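PDB 4G68: ABC transporter from Caldanaerobius, which probably serves as the extracellular solute-binding protein of an ABC transporter, capturing sugars released from xylan for uptake by this thermophilic bacterium. Local coordinates for residues C[207-212]-C[300-305]; C[402-407]-C[419-424]; C[408-411]-C[415-418]. All coordinates share one frame; numbering follows the deposited sequence.

Contact 1: C[207-212]-C[300-305]; sequences YDMIAL and VRFPTI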
ATOM      1  N   TYR C 207      -3.011  -5.581 -11.305  1.00 22.99           N
ATOM      2  CA  TYR C 207      -4.166  -6.449 -11.640  1.00 20.71           C
ATOM      3  C   TYR C 207      -5.398  -6.057 -10.841  1.00 20.63           C
ATOM      4  O   TYR C 207      -6.474  -5.875 -11.390  1.00 25.10           O
ATOM      5  CB  TYR C 207      -3.876  -7.976 -11.362  1.00 22.15           C
ATOM      6  CG  TYR C 207      -5.131  -8.727 -11.584  1.00 22.01           C
ATOM      7  CD1 TYR C 207      -5.466  -9.189 -12.858  1.00 25.93           C
ATOM      8  CD2 TYR C 207      -6.065  -8.870 -10.561  1.00 24.29           C
ATOM      9  CE1 TYR C 207      -6.704  -9.820 -13.080  1.00 26.15           C
ATOM     10  CE2 TYR C 207      -7.297  -9.450 -10.771  1.00 25.06           C
ATOM     11  CZ  TYR C 207      -7.609  -9.958 -12.027  1.00 26.82           C
ATOM     12  OH  TYR C 207      -8.832 -10.582 -12.185  1.00 30.57           O
ATOM     13  N   ASP C 208      -5.250  -5.963  -9.513  1.00 21.09           N
ATOM     14  CA  ASP C 208      -6.344  -5.401  -8.672  1.00 20.61           C
ATOM     15  C   ASP C 208      -6.991  -4.130  -9.211  1.00 21.15           C
ATOM     16  O   ASP C 208      -8.233  -4.044  -9.278  1.00 20.92           O
ATOM     17  CB  ASP C 208      -5.870  -5.137  -7.247  1.00 20.38           C
ATOM     18  CG  ASP C 208      -5.445  -6.385  -6.529  1.00 22.40           C
ATOM     19  OD1 ASP C 208      -5.537  -7.444  -7.130  1.00 24.62           O
ATOM     20  OD2 ASP C 208      -4.973  -6.302  -5.360  1.00 25.65           O
ATOM     21  N   MET C 209      -6.147  -3.151  -9.575  1.00 20.69           N
ATOM     22  CA  MET C 209      -6.675  -1.868 -10.071  1.00 21.56           C
ATOM     23  C   MET C 209      -7.504  -2.073 -11.317  1.00 21.91           C
ATOM     24  O   MET C 209      -8.574  -1.471 -11.454  1.00 26.02           O
ATOM     25  CB  MET C 209      -5.594  -0.829 -10.418  1.00 21.26           C
ATOM     26  CG  MET C 209      -6.118   0.101 -11.559  1.00 17.47           C
ATOM     27  SD  MET C 209      -7.372   1.242 -10.880  1.00 25.40           S
ATOM     28  CE  MET C 209      -6.455   1.722  -9.404  1.00 13.50           C
ATOM     29  N   ILE C 210      -6.974  -2.881 -12.237  1.00 22.94           N
ATOM     30  CA  ILE C 210      -7.648  -3.115 -13.485  1.00 19.16           C
ATOM     31  C   ILE C 210      -8.972  -3.834 -13.216  1.00 20.07           C
ATOM     32  O   ILE C 210     -10.004  -3.372 -13.737  1.00 22.64           O
ATOM     33  CB  ILE C 210      -6.764  -3.841 -14.549  1.00 20.15           C
ATOM     34  CG1 ILE C 210      -5.420  -3.095 -14.796  1.00 24.13           C
ATOM     35  CG2 ILE C 210      -7.598  -4.046 -15.829  1.00 21.36           C
ATOM     36  CD1 ILE C 210      -4.294  -4.017 -15.384  1.00 19.38           C
ATOM     37  N   ALA C 211      -8.979  -4.869 -12.352  1.00 22.47           N
ATOM     38  CA  ALA C 211     -10.267  -5.543 -11.891  1.00 20.11           C
ATOM     39  C   ALA C 211     -11.231  -4.518 -11.305  1.00 20.79           C
ATOM     40  O   ALA C 211     -12.449  -4.554 -11.539  1.00 22.28           O
ATOM     41  CB  ALA C 211      -9.969  -6.687 -10.891  1.00 20.66           C
ATOM     42  N   LEU C 212     -10.713  -3.557 -10.556  1.00 21.47           N
ATOM     43  CA  LEU C 212     -11.656  -2.491 -10.011  1.00 20.68           C
ATOM     44  C   LEU C 212     -12.257  -1.616 -11.081  1.00 23.61           C
ATOM     45  O   LEU C 212     -13.481  -1.281 -11.065  1.00 23.86           O
ATOM     46  CB  LEU C 212     -10.970  -1.674  -8.955  1.00 19.93           C
ATOM     47  CG  LEU C 212     -11.628  -0.658  -8.042  1.00 21.90           C
ATOM     48  CD1 LEU C 212     -10.512   0.101  -7.331  1.00 23.76           C
ATOM     49  CD2 LEU C 212     -12.411   0.389  -8.758  1.00 23.05           C
ATOM     50  N   VAL C 300      -1.323  10.970 -10.875  1.00 21.91           N
ATOM     51  CA  VAL C 300      -2.673  10.864 -11.462  1.00 21.30           C
ATOM     52  C   VAL C 300      -3.421   9.551 -11.072  1.00 22.25           C
ATOM     53  O   VAL C 300      -2.816   8.572 -10.644  1.00 21.57           O
ATOM     54  CB  VAL C 300      -2.651  11.088 -13.017  1.00 21.52           C
ATOM     55  CG1 VAL C 300      -1.943  12.402 -13.384  1.00 19.57           C
ATOM     56  CG2 VAL C 300      -2.009   9.904 -13.751  1.00 20.91           C
ATOM     57  N   ARG C 301      -4.738   9.576 -11.184  1.00 23.70           N
ATOM     58  CA  ARG C 301      -5.562   8.386 -11.070  1.00 23.27           C
ATOM     59  C   ARG C 301      -5.181   7.376 -12.108  1.00 22.53           C
ATOM     60  O   ARG C 301      -4.632   7.742 -13.163  1.00 27.57           O
ATOM     61  CB  ARG C 301      -7.014   8.742 -11.331  1.00 26.26           C
ATOM     62  CG  ARG C 301      -7.637   9.436 -10.142  1.00 29.95           C
ATOM     63  CD  ARG C 301      -9.105   9.668 -10.385  1.00 30.30           C
ATOM     64  NE  ARG C 301      -9.538  10.480  -9.280  1.00 32.56           N
ATOM     65  CZ  ARG C 301      -9.889  11.743  -9.401  1.00 34.97           C
ATOM     66  NH1 ARG C 301      -9.882  12.307 -10.613  1.00 36.04           N
ATOM     67  NH2 ARG C 301     -10.262  12.418  -8.322  1.00 39.86           N
ATOM     68  N   PHE C 302      -5.477   6.115 -11.850  1.00 21.23           N
ATOM     69  CA  PHE C 302      -5.326   5.115 -12.936  1.00 23.13           C
ATOM     70  C   PHE C 302      -6.367   5.488 -13.984  1.00 18.71           C
ATOM     71  O   PHE C 302      -7.411   6.051 -13.622  1.00 21.20           O
ATOM     72  CB  PHE C 302      -5.481   3.679 -12.434  1.00 23.73           C
ATOM     73  CG  PHE C 302      -4.972   2.646 -13.415  1.00 22.81           C
ATOM     74  CD1 PHE C 302      -3.591   2.286 -13.471  1.00 23.01           C
ATOM     75  CD2 PHE C 302      -5.858   2.092 -14.359  1.00 24.40           C
ATOM     76  CE1 PHE C 302      -3.135   1.353 -14.390  1.00 19.32           C
ATOM     77  CE2 PHE C 302      -5.402   1.170 -15.288  1.00 20.94           C
ATOM     78  CZ  PHE C 302      -4.061   0.789 -15.297  1.00 23.83           C
ATOM     79  N   PRO C 303      -6.052   5.256 -15.280  1.00 24.13           N
ATOM     80  CA  PRO C 303      -6.945   5.610 -16.359  1.00 24.46           C
ATOM     81  C   PRO C 303      -8.288   4.854 -16.336  1.00 25.91           C
ATOM     82  O   PRO C 303      -8.422   3.754 -15.735  1.00 27.00           O
ATOM     83  CB  PRO C 303      -6.162   5.187 -17.614  1.00 25.90           C
ATOM     84  CG  PRO C 303      -4.731   5.313 -17.272  1.00 26.32           C
ATOM     85  CD  PRO C 303      -4.662   5.047 -15.791  1.00 22.25           C
ATOM     86  N   THR C 304      -9.277   5.472 -16.984  1.00 25.23           N
ATOM     87  CA  THR C 304     -10.537   4.829 -17.260  1.00 28.52           C
ATOM     88  C   THR C 304     -10.415   3.689 -18.245  1.00 28.33           C
ATOM     89  O   THR C 304      -9.524   3.673 -19.089  1.00 29.79           O
ATOM     90  CB  THR C 304     -11.514   5.855 -17.825  1.00 33.62           C
ATOM     91  OG1 THR C 304     -10.927   6.450 -18.984  1.00 29.31           O
ATOM     92  CG2 THR C 304     -11.737   6.963 -16.784  1.00 35.98           C
ATOM     93  N   ILE C 305     -11.335   2.746 -18.142  1.00 29.00           N
ATOM     94  CA  ILE C 305     -11.357   1.577 -19.034  1.00 28.22           C
ATOM     95  C   ILE C 305     -12.709   1.536 -19.708  1.00 30.59           C
ATOM     96  O   ILE C 305     -13.726   1.416 -19.010  1.00 28.56           O
ATOM     97  CB  ILE C 305     -11.013   0.272 -18.283  1.00 29.36           C
ATOM     98  CG1 ILE C 305      -9.565   0.407 -17.742  1.00 25.07           C
ATOM     99  CG2 ILE C 305     -11.207  -0.949 -19.185  1.00 26.63           C
ATOM    100  CD1 ILE C 305      -9.218  -0.580 -16.667  1.00 27.78           C
TER
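Met209 meets Phe302 where helix 201-215 packs against the loop that follows strand 297-300, and the meeting is wholly apolar. Met209 CG lies over one face of the Phe302 ring, 3.6 Å from the ring centroid and 24° off the normal, a CH-pi contact displaced toward the rim. CG stands roughly anti to the backbone N (chi1 150°), and the chain then bends at chi2 and chi3, carrying the sulfur back past the root of the phenyl group. Met209 SD consequently approaches the ring obliquely, 4.5 Å from the Phe302 centroid, as a Met-aromatic contact, and sits 3.5 Å from Phe302 CB. The other face of the ring is taken by CD of its own neighbour Pro303, so that the phenyl is sandwiched between methionine and proline.

One residue on, Ile210 divides its branches between two partners. Ile210 CG1 comes obliquely to the far end of the ring, 4.1 Å from Phe302 CZ, while Ile210 CG2 touches Ile305 CD1 at 3.9 Å, the two isoleucine chains crossing at about a right angle. With the Phe302 phenyl cut back to an alanine's methyl, Met209 CG and Ile210 CG1 are likely to lose the surface they rest on, opening a gap between helix and loop.

Phe276 meets the same ring edge-to-face, and Arg213, just beyond the helical segment, donates to the carbonyls of Phe302 and Pro303. This is buried apolar packing of a helix against a loop in one lobe of the periplasmic-binding-protein fold, joining helix 201-215 to the chain that leaves strand 297-300.

Contact 2: C[402-407]-C[419-424]; sequences QTHKDL and EEYSKQ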
ATOM      1  N   GLN C 402      -1.732 -15.529  -0.845  1.00 25.65           N
ATOM      2  CA  GLN C 402      -0.596 -15.999  -1.576  1.00 29.59           C
ATOM      3  C   GLN C 402      -1.039 -16.534  -2.944  1.00 31.59           C
ATOM      4  O   GLN C 402      -0.354 -16.299  -3.941  1.00 33.12           O
ATOM      5  CB  GLN C 402       0.157 -17.044  -0.800  1.00 37.00           C
ATOM      6  CG  GLN C 402       1.418 -17.416  -1.513  1.00 37.61           C
ATOM      7  CD  GLN C 402       2.493 -16.379  -1.323  1.00 38.48           C
ATOM      8  OE1 GLN C 402       2.989 -16.182  -0.196  1.00 40.51           O
ATOM      9  NE2 GLN C 402       2.895 -15.715  -2.430  1.00 30.22           N
ATOM     10  N   THR C 403      -2.191 -17.212  -2.991  1.00 31.64           N
ATOM     11  CA  THR C 403      -2.738 -17.791  -4.235  1.00 31.84           C
ATOM     12  C   THR C 403      -2.843 -16.693  -5.343  1.00 34.10           C
ATOM     13  O   THR C 403      -2.286 -16.847  -6.463  1.00 30.57           O
ATOM     14  CB  THR C 403      -4.080 -18.544  -3.979  1.00 35.90           C
ATOM     15  OG1 THR C 403      -3.865 -19.750  -3.196  1.00 32.64           O
ATOM     16  CG2 THR C 403      -4.788 -18.910  -5.296  1.00 38.74           C
ATOM     17  N   HIS C 404      -3.548 -15.604  -5.010  1.00 31.31           N
ATOM     18  CA  HIS C 404      -3.667 -14.422  -5.866  1.00 30.63           C
ATOM     19  C   HIS C 404      -2.315 -13.938  -6.326  1.00 28.69           C
ATOM     20  O   HIS C 404      -2.074 -13.836  -7.515  1.00 23.34           O
ATOM     21  CB  HIS C 404      -4.451 -13.303  -5.151  1.00 31.62           C
ATOM     22  CG  HIS C 404      -4.750 -12.099  -6.036  1.00 29.03           C
ATOM     23  ND1 HIS C 404      -5.106 -12.221  -7.328  1.00 31.68           N
ATOM     24  CD2 HIS C 404      -4.680 -10.750  -5.776  1.00 27.72           C
ATOM     25  CE1 HIS C 404      -5.263 -11.022  -7.861  1.00 31.73           C
ATOM     26  NE2 HIS C 404      -5.020 -10.109  -6.911  1.00 34.28           N
ATOM     27  N   LYS C 405      -1.413 -13.660  -5.381  1.00 30.70           N
ATOM     28  CA  LYS C 405      -0.071 -13.197  -5.728  1.00 28.98           C
ATOM     29  C   LYS C 405       0.646 -14.121  -6.677  1.00 29.71           C
ATOM     30  O   LYS C 405       1.331 -13.636  -7.597  1.00 26.53           O
ATOM     31  CB  LYS C 405       0.791 -12.990  -4.480  1.00 29.58           C
ATOM     32  CG  LYS C 405       0.392 -11.786  -3.655  1.00 27.27           C
ATOM     33  CD  LYS C 405       1.070 -11.771  -2.304  1.00 25.39           C
ATOM     34  CE  LYS C 405       2.577 -11.778  -2.366  1.00 28.33           C
ATOM     35  NZ  LYS C 405       3.047 -12.012  -0.990  1.00 23.55           N
ATOM     36  N   ASP C 406       0.522 -15.444  -6.483  1.00 29.32           N
ATOM     37  CA  ASP C 406       1.321 -16.379  -7.333  1.00 31.84           C
ATOM     38  C   ASP C 406       0.808 -16.460  -8.754  1.00 29.88           C
ATOM     39  O   ASP C 406       1.624 -16.433  -9.734  1.00 28.11           O
ATOM     40  CB  ASP C 406       1.408 -17.803  -6.761  1.00 35.58           C
ATOM     41  CG  ASP C 406       2.125 -17.856  -5.434  1.00 39.55           C
ATOM     42  OD1 ASP C 406       3.019 -17.007  -5.201  1.00 34.55           O
ATOM     43  OD2 ASP C 406       1.774 -18.733  -4.599  1.00 42.67           O
ATOM     44  N   LEU C 407      -0.524 -16.491  -8.854  1.00 29.23           N
ATOM     45  CA  LEU C 407      -1.232 -16.540 -10.107  1.00 27.03           C
ATOM     46  C   LEU C 407      -1.184 -15.234 -10.893  1.00 25.40           C
ATOM     47  O   LEU C 407      -1.218 -15.232 -12.100  1.00 25.91           O
ATOM     48  CB  LEU C 407      -2.718 -16.887  -9.830  1.00 28.35           C
ATOM     49  CG  LEU C 407      -3.117 -18.315  -9.367  1.00 29.55           C
ATOM     50  CD1 LEU C 407      -4.621 -18.426  -9.125  1.00 26.80           C
ATOM     51  CD2 LEU C 407      -2.615 -19.415 -10.307  1.00 32.58           C
ATOM     52  N   GLU C 419      -8.277 -17.039 -18.854  1.00 38.44           N
ATOM     53  CA  GLU C 419      -9.348 -17.987 -18.561  1.00 40.73           C
ATOM     54  C   GLU C 419      -8.890 -19.016 -17.524  1.00 41.35           C
ATOM     55  O   GLU C 419      -9.602 -19.291 -16.571  1.00 41.00           O
ATOM     56  CB  GLU C 419      -9.835 -18.641 -19.848  1.00 46.29           C
ATOM     57  CG  GLU C 419     -10.651 -17.706 -20.762  1.00 47.73           C
ATOM     58  CD  GLU C 419      -9.816 -16.771 -21.663  1.00 52.79           C
ATOM     59  OE1 GLU C 419      -8.604 -17.034 -21.902  1.00 48.46           O
ATOM     60  OE2 GLU C 419     -10.411 -15.761 -22.154  1.00 47.20           O
ATOM     61  N   GLU C 420      -7.675 -19.535 -17.670  1.00 46.32           N
ATOM     62  CA  GLU C 420      -7.111 -20.435 -16.665  1.00 46.61           C
ATOM     63  C   GLU C 420      -6.843 -19.693 -15.383  1.00 51.45           C
ATOM     64  O   GLU C 420      -6.977 -20.262 -14.290  1.00 61.28           O
ATOM     65  CB  GLU C 420      -5.849 -21.140 -17.163  1.00 51.02           C
ATOM     66  CG  GLU C 420      -6.155 -22.475 -17.838  1.00 51.94           C
ATOM     67  CD  GLU C 420      -6.867 -23.428 -16.880  1.00 57.68           C
ATOM     68  OE1 GLU C 420      -6.372 -23.617 -15.736  1.00 54.56           O
ATOM     69  OE2 GLU C 420      -7.934 -23.981 -17.251  1.00 64.69           O
ATOM     70  N   TYR C 421      -6.486 -18.417 -15.516  1.00 43.02           N
ATOM     71  CA  TYR C 421      -6.282 -17.592 -14.352  1.00 39.31           C
ATOM     72  C   TYR C 421      -7.521 -17.557 -13.492  1.00 31.76           C
ATOM     73  O   TYR C 421      -7.430 -17.813 -12.330  1.00 35.35           O
ATOM     74  CB  TYR C 421      -5.906 -16.175 -14.734  1.00 38.78           C
ATOM     75  CG  TYR C 421      -5.989 -15.249 -13.556  1.00 34.82           C
ATOM     76  CD1 TYR C 421      -5.003 -15.254 -12.571  1.00 31.77           C
ATOM     77  CD2 TYR C 421      -7.077 -14.382 -13.414  1.00 35.63           C
ATOM     78  CE1 TYR C 421      -5.079 -14.402 -11.480  1.00 31.50           C
ATOM     79  CE2 TYR C 421      -7.159 -13.530 -12.324  1.00 34.97           C
ATOM     80  CZ  TYR C 421      -6.166 -13.558 -11.369  1.00 31.45           C
ATOM     81  OH  TYR C 421      -6.297 -12.722 -10.309  1.00 34.83           O
ATOM     82  N   SER C 422      -8.667 -17.231 -14.097  1.00 40.43           N
ATOM     83  CA  SER C 422      -9.898 -17.005 -13.372  1.00 38.58           C
ATOM     84  C   SER C 422     -10.459 -18.302 -12.813  1.00 41.68           C
ATOM     85  O   SER C 422     -10.996 -18.283 -11.705  1.00 43.59           O
ATOM     86  CB  SER C 422     -10.939 -16.279 -14.214  1.00 35.07           C
ATOM     87  OG  SER C 422     -10.473 -15.007 -14.636  1.00 34.06           O
ATOM     88  N   LYS C 423     -10.318 -19.400 -13.581  1.00 43.55           N
ATOM     89  CA  LYS C 423     -10.698 -20.767 -13.150  1.00 42.42           C
ATOM     90  C   LYS C 423      -9.962 -21.197 -11.894  1.00 39.66           C
ATOM     91  O   LYS C 423     -10.589 -21.701 -10.947  1.00 42.64           O
ATOM     92  CB  LYS C 423     -10.403 -21.800 -14.246  1.00 46.99           C
ATOM     93  CG  LYS C 423     -11.375 -21.794 -15.418  1.00 53.09           C
ATOM     94  CD  LYS C 423     -12.512 -22.801 -15.238  1.00 52.78           C
ATOM     95  CE  LYS C 423     -13.122 -23.169 -16.581  1.00 49.77           C
ATOM     96  NZ  LYS C 423     -14.126 -22.162 -17.019  1.00 54.60           N
ATOM     97  N   GLN C 424      -8.636 -21.015 -11.914  1.00 36.45           N
ATOM     98  CA  GLN C 424      -7.775 -21.344 -10.802  1.00 35.52           C
ATOM     99  C   GLN C 424      -7.961 -20.419  -9.586  1.00 38.94           C
ATOM    100  O   GLN C 424      -7.701 -20.840  -8.459  1.00 42.28           O
ATOM    101  CB  GLN C 424      -6.313 -21.407 -11.235  1.00 39.14           C
ATOM    102  CG  GLN C 424      -6.007 -22.600 -12.130  1.00 42.05           C
ATOM    103  CD  GLN C 424      -4.542 -22.740 -12.471  1.00 42.71           C
ATOM    104  OE1 GLN C 424      -3.673 -22.675 -11.593  1.00 50.23           O
ATOM    105  NE2 GLN C 424      -4.257 -22.954 -13.742  1.00 42.29           N
TER
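An antiparallel helical hairpin near the C-terminus pairs helix 398-412 with helix 418-429, and Leu407 and Tyr421 lie at its seam. The axes of the two short segments approach to 10.9 Å with their directions 170° apart, a spacing filled chiefly by the Tyr421 ring, with Leu407 and Gln424 beside it.

Leu407 faces the partner helix and divides its contacts. Leu407 CB lies at the edge of the tyrosine ring, near the ring plane, 3.8 Å from Tyr421 CE1. Farther out, Leu407 CD2 comes to 3.7 Å from the side-chain oxygen OE1 of Gln424, and Leu407 CD1 rests on the backbone carbonyl group of that glutamine. Met425, one residue further along helix 418-429, touches both Leu407 and His404.

Tyr421 reaches across with CG anti to its own backbone N (chi1 167°), a setting that sends the phenol toward helix 398-412. Tyr421 OH arrives in the plane of the His404 imidazole, at the edge formed by ND1 and CE1, and stands 3.2 Å from His404 CE1. The other imidazole nitrogen, NE2, is hydrogen-bonded to Asp208 of helix 201-215, and Trp392 stacks on the ring, which probably fixes the rotation of the imidazole. The carboxylate would be expected to favour a proton on NE2.

The amide of Gln424, whose oxygen meets Leu407, is positioned from its own helix: Gln424 NE2 gives a nearly straight bond, 3.0 Å and 164°, to the anti lone pair of Glu420 OE1, almost within the glutamine amide plane.

Contact 3: C[408-411]-C[415-418]; sequences VAQL and QITP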
ATOM      1  N   VAL C 408      -1.248 -14.104 -10.211  1.00 27.96           N
ATOM      2  CA  VAL C 408      -1.045 -12.864 -10.964  1.00 28.37           C
ATOM      3  C   VAL C 408       0.375 -12.964 -11.499  1.00 27.67           C
ATOM      4  O   VAL C 408       0.622 -12.554 -12.636  1.00 29.45           O
ATOM      5  CB  VAL C 408      -1.318 -11.553 -10.157  1.00 31.00           C
ATOM      6  CG1 VAL C 408      -0.741 -10.322 -10.889  1.00 30.59           C
ATOM      7  CG2 VAL C 408      -2.816 -11.342  -9.948  1.00 25.71           C
ATOM      8  N   ALA C 409       1.314 -13.471 -10.689  1.00 25.63           N
ATOM      9  CA  ALA C 409       2.708 -13.532 -11.159  1.00 29.15           C
ATOM     10  C   ALA C 409       2.768 -14.333 -12.484  1.00 31.42           C
ATOM     11  O   ALA C 409       3.279 -13.845 -13.470  1.00 24.18           O
ATOM     12  CB  ALA C 409       3.642 -14.100 -10.100  1.00 28.75           C
ATOM     13  N   GLN C 410       2.093 -15.480 -12.520  1.00 33.38           N
ATOM     14  CA  GLN C 410       2.005 -16.317 -13.738  1.00 35.90           C
ATOM     15  C   GLN C 410       1.322 -15.664 -14.972  1.00 35.93           C
ATOM     16  O   GLN C 410       1.645 -16.020 -16.131  1.00 31.50           O
ATOM     17  CB  GLN C 410       1.289 -17.601 -13.365  1.00 37.86           C
ATOM     18  CG  GLN C 410       2.173 -18.513 -12.561  1.00 37.83           C
ATOM     19  CD  GLN C 410       1.418 -19.318 -11.535  1.00 42.68           C
ATOM     20  OE1 GLN C 410       0.390 -19.981 -11.821  1.00 46.34           O
ATOM     21  NE2 GLN C 410       1.924 -19.266 -10.322  1.00 32.15           N
ATOM     22  N   LEU C 411       0.412 -14.720 -14.729  1.00 33.05           N
ATOM     23  CA  LEU C 411      -0.079 -13.823 -15.784  1.00 37.47           C
ATOM     24  C   LEU C 411       1.028 -12.947 -16.382  1.00 35.78           C
ATOM     25  O   LEU C 411       1.173 -12.875 -17.620  1.00 36.82           O
ATOM     26  CB  LEU C 411      -1.228 -12.918 -15.295  1.00 37.92           C
ATOM     27  CG  LEU C 411      -2.610 -13.532 -15.055  1.00 36.96           C
ATOM     28  CD1 LEU C 411      -3.533 -12.492 -14.405  1.00 38.07           C
ATOM     29  CD2 LEU C 411      -3.223 -14.069 -16.352  1.00 35.55           C
ATOM     30  N   GLN C 415       2.661 -17.549 -18.374  1.00 45.19           N
ATOM     31  CA  GLN C 415       2.570 -18.995 -18.063  1.00 41.20           C
ATOM     32  C   GLN C 415       1.137 -19.482 -17.786  1.00 40.16           C
ATOM     33  O   GLN C 415       0.857 -20.687 -17.830  1.00 34.61           O
ATOM     34  CB  GLN C 415       3.468 -19.376 -16.894  1.00 41.92           C
ATOM     35  CG  GLN C 415       4.947 -19.203 -17.166  1.00 45.53           C
ATOM     36  CD  GLN C 415       5.780 -19.348 -15.914  1.00 51.19           C
ATOM     37  OE1 GLN C 415       5.440 -20.145 -15.026  1.00 53.19           O
ATOM     38  NE2 GLN C 415       6.891 -18.595 -15.851  1.00 57.29           N
ATOM     39  N   ILE C 416       0.237 -18.551 -17.483  1.00 31.86           N
ATOM     40  CA  ILE C 416      -1.163 -18.867 -17.447  1.00 35.96           C
ATOM     41  C   ILE C 416      -1.916 -17.971 -18.437  1.00 35.35           C
ATOM     42  O   ILE C 416      -1.467 -16.860 -18.733  1.00 37.77           O
ATOM     43  CB  ILE C 416      -1.689 -18.753 -15.978  1.00 35.37           C
ATOM     44  CG1 ILE C 416      -3.035 -19.459 -15.817  1.00 37.20           C
ATOM     45  CG2 ILE C 416      -1.690 -17.310 -15.459  1.00 30.13           C
ATOM     46  CD1 ILE C 416      -3.276 -19.946 -14.411  1.00 34.20           C
ATOM     47  N   THR C 417      -3.008 -18.490 -18.999  1.00 37.08           N
ATOM     48  CA  THR C 417      -4.003 -17.687 -19.734  1.00 33.03           C
ATOM     49  C   THR C 417      -4.958 -16.983 -18.755  1.00 30.02           C
ATOM     50  O   THR C 417      -5.108 -17.440 -17.607  1.00 26.43           O
ATOM     51  CB  THR C 417      -4.837 -18.594 -20.675  1.00 36.62           C
ATOM     52  OG1 THR C 417      -5.549 -19.573 -19.900  1.00 34.23           O
ATOM     53  CG2 THR C 417      -3.908 -19.340 -21.691  1.00 32.30           C
ATOM     54  N   PRO C 418      -5.636 -15.886 -19.204  1.00 33.31           N
ATOM     55  CA  PRO C 418      -6.704 -15.234 -18.395  1.00 32.78           C
ATOM     56  C   PRO C 418      -7.818 -16.174 -17.953  1.00 37.90           C
ATOM     57  O   PRO C 418      -8.302 -16.064 -16.839  1.00 43.89           O
ATOM     58  CB  PRO C 418      -7.291 -14.217 -19.366  1.00 32.77           C
ATOM     59  CG  PRO C 418      -6.149 -13.853 -20.258  1.00 33.64           C
ATOM     60  CD  PRO C 418      -5.360 -15.124 -20.445  1.00 29.16           C
TER
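The carbonyl oxygen of Gln410 receives two backbone N-H groups at once as the chain turns back from helix 398-412. Gln415 N donates at 2.9 Å to Gln410 O, nearly in line with the C=O bond (163°). Ile416 N, 3.2 Å from the same Gln410 O, instead comes from above the carbonyl plane. This bifurcated acceptor ties two successive residues of the returning chain to one peptide near the helix end.

Ile416 also packs on the helix through its CG2 methyl. With CG1 anti to the backbone N (chi1 -163°), CG2 falls between N and the carbonyl carbon, and Ile416 CG2 reaches 3.7 Å from Gln410 CB. It lies equally near Leu411 CD2, whose side chain crosses it obliquely, and Ile416 CG2 comes closer still, 3.4 Å, to Leu411 N.

Leu411 CD2 extends to Thr417 O, a looser contact at 4.1 Å. The Thr417 side chain leaves its backbone away from segment 408-411, and its OG1 accepts from Glu420 N, making Thr417 the N-cap of helix 418-429. Pro418 follows as the first helical residue and rests on helix 233-248. Together these features form the short connection of an antiparallel alpha-alpha hairpin.

How the contacts relate
Contact 1 is the most deeply placed of the three, all its touching residues being buried, and it relies on apolar and aromatic packing alone. Contacts 2 and 3 lie farther out, about 7 Å apart between centres, and both use helix 398-412. Contact 2 mixes buried aromatic and aliphatic groups with polar side chains at its margin, whereas contact 3, partly exposed, combines two backbone hydrogen bonds with a buried Ile416-Leu411 patch as the chain reverses. Helix 201-215 reaches both regions, through Asp208 and through Tyr207, which packs on Tyr421, Val408 and Leu411. The general lesson is that a single helix can present different chemistry to loop and hairpin.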